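Local coordinates for aminopeptidase N family protein (Idiomarina loihiensis L2TR, PDB 4FGM) that binds a zinc ion and probably works as a metallo-aminopeptidase of the M61 family, trimming residues from the amino ends of peptides, at residues 89-93 with 94-98. Residues are numbered along the deposited sequence; the frame is centred on the assembly and turned at random.
Sequences AWDLS and VRSAY
Tyr98 lies between Trp90 and Leu92 at the base of a beta hairpin loop, with one partner on each face of its ring. The six-membered ring of Trp90 lies over one face near the rim, in an offset, nearly parallel arrangement (planes 23° apart), and Trp90 CZ3 comes to 3.4 Å from Tyr98 CZ. Over the opposite face Leu92 CD2 makes a CH-pi contact, 4.0 Å from the Tyr98 ring centroid. Trp90 and Tyr98 both carry CG anti to the backbone N (chi1 -160° and 175°), which sends the two rings out in the same direction. Tyr98 OH, beside Trp90 CH2, hydrogen-bonds Asp100 OD2, and His14 stacks on Trp90. Asp91 N hydrogen-bonds Ala97 O at 3.2 Å.

Nearer the turn, Asp91 OD2 accepts Ser93 OG at 2.6 Å, from above the carboxylate plane. Ser96 OG also approaches Asp91 OD2, but the modelled 2.4 Å is too short to be trusted. Ser93 OG in turn receives Arg95 N at 3.3 Å, extending the run of bonds from Asp91 OD2 to the backbone of Arg95. Ser93 CB sits over one face of the Arg95 guanidinium, 3.4 Å from NH2, and Arg95 reaches the bound maleic acid.

Replacing Tyr98 by an alanine is likely to open a gap between Trp90 and Leu92 and leave Asp100 without its phenol partner. The chemistry is thus divided: aromatic packing at the strand ends, and a carboxylate bonded by Ser93 at the turn, probably helping to fix the loop that presents Arg95 to the ligand pocket.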
loop_
_atom_site.group_PDB
_atom_site.type_symbol
_atom_site.label_atom_id
_atom_site.label_comp_id
_atom_site.label_asym_id
_atom_site.label_seq_id
_atom_site.Cartn_x
_atom_site.Cartn_y
_atom_site.Cartn_z
ATOM N N ALA A 89 17.968 5.891 -12.063
ATOM C CA ALA A 89 17.050 5.938 -10.934
ATOM C C ALA A 89 16.360 7.286 -10.764
ATOM O O ALA A 89 16.840 8.145 -10.022
ATOM C CB ALA A 89 17.799 5.580 -9.652
ATOM N N TRP A 90 15.224 7.455 -11.432
ATOM C CA TRP A 90 14.467 8.695 -11.345
ATOM C C TRP A 90 12.969 8.445 -11.157
ATOM O O TRP A 90 12.135 9.030 -11.849
ATOM C CB TRP A 90 14.695 9.540 -12.600
ATOM C CG TRP A 90 14.364 10.984 -12.405
ATOM C CD1 TRP A 90 13.603 11.767 -13.219
ATOM C CD2 TRP A 90 14.784 11.819 -11.322
ATOM N NE1 TRP A 90 13.516 13.040 -12.708
ATOM C CE2 TRP A 90 14.231 13.099 -11.542
ATOM C CE3 TRP A 90 15.566 11.606 -10.177
ATOM C CZ2 TRP A 90 14.446 14.166 -10.673
ATOM C CZ3 TRP A 90 15.779 12.663 -9.314
ATOM C CH2 TRP A 90 15.215 13.931 -9.563
ATOM N N ASP A 91 12.636 7.565 -10.217
ATOM C CA ASP A 91 11.247 7.254 -9.919
ATOM C C ASP A 91 10.996 7.404 -8.436
ATOM O O ASP A 91 11.360 6.533 -7.656
ATOM C CB ASP A 91 10.892 5.829 -10.336
ATOM C CG ASP A 91 9.514 5.408 -9.834
ATOM O OD1 ASP A 91 8.526 6.138 -10.080
ATOM O OD2 ASP A 91 9.418 4.347 -9.188
ATOM N N LEU A 92 10.362 8.504 -8.052
ATOM C CA LEU A 92 10.078 8.766 -6.651
ATOM C C LEU A 92 8.929 7.903 -6.124
ATOM O O LEU A 92 7.769 8.315 -6.150
ATOM C CB LEU A 92 9.768 10.255 -6.474
ATOM C CG LEU A 92 9.943 10.958 -5.121
ATOM C CD1 LEU A 92 8.599 11.097 -4.436
ATOM C CD2 LEU A 92 10.956 10.209 -4.267
ATOM N N SER A 93 9.262 6.694 -5.668
ATOM C CA SER A 93 8.283 5.765 -5.105
ATOM C C SER A 93 9.020 4.726 -4.270
ATOM O O SER A 93 10.225 4.559 -4.405
ATOM C CB SER A 93 7.488 5.065 -6.204
ATOM O OG SER A 93 8.256 4.069 -6.835
ATOM N N VAL A 94 8.292 4.019 -3.412
ATOM C CA VAL A 94 8.882 3.003 -2.521
ATOM C C VAL A 94 9.143 1.732 -3.269
ATOM O O VAL A 94 9.579 0.722 -2.731
ATOM C CB VAL A 94 7.932 2.704 -1.376
ATOM C CG1 VAL A 94 7.680 3.963 -0.592
ATOM C CG2 VAL A 94 6.602 2.128 -1.910
ATOM N N ARG A 95 8.868 1.812 -4.551
ATOM C CA ARG A 95 8.975 0.654 -5.401
ATOM C C ARG A 95 10.231 0.466 -6.276
ATOM O O ARG A 95 10.664 -0.641 -6.394
ATOM C CB ARG A 95 7.677 0.604 -6.215
ATOM C CG ARG A 95 6.484 0.229 -5.272
ATOM C CD ARG A 95 5.057 0.417 -5.786
ATOM N NE ARG A 95 4.683 1.825 -5.856
ATOM C CZ ARG A 95 4.716 2.551 -6.969
ATOM N NH1 ARG A 95 5.097 1.998 -8.110
ATOM N NH2 ARG A 95 4.390 3.837 -6.936
ATOM N N SER A 96 10.914 1.502 -6.769
ATOM C CA SER A 96 12.072 1.186 -7.603
ATOM C C SER A 96 13.461 1.700 -7.236
ATOM O O SER A 96 14.319 0.927 -6.840
ATOM C CB SER A 96 11.749 1.576 -9.025
ATOM O OG SER A 96 11.309 2.923 -9.090
ATOM N N ALA A 97 13.715 2.971 -7.513
ATOM C CA ALA A 97 15.005 3.595 -7.222
ATOM C C ALA A 97 14.965 5.043 -7.636
ATOM O O ALA A 97 14.376 5.406 -8.662
ATOM C CB ALA A 97 16.145 2.878 -7.945
ATOM N N TYR A 98 15.577 5.870 -6.801
ATOM C CA TYR A 98 15.609 7.314 -7.002
ATOM C C TYR A 98 16.950 7.846 -6.520
ATOM O O TYR A 98 17.459 7.416 -5.484
ATOM C CB TYR A 98 14.462 7.953 -6.201
ATOM C CG TYR A 98 14.427 9.465 -6.206
ATOM C CD1 TYR A 98 15.336 10.214 -5.452
ATOM C CD2 TYR A 98 13.493 10.149 -6.980
ATOM C CE1 TYR A 98 15.312 11.610 -5.476
ATOM C CE2 TYR A 98 13.460 11.539 -7.010
ATOM C CZ TYR A 98 14.369 12.266 -6.262
ATOM O OH TYR A 98 14.337 13.641 -6.328
#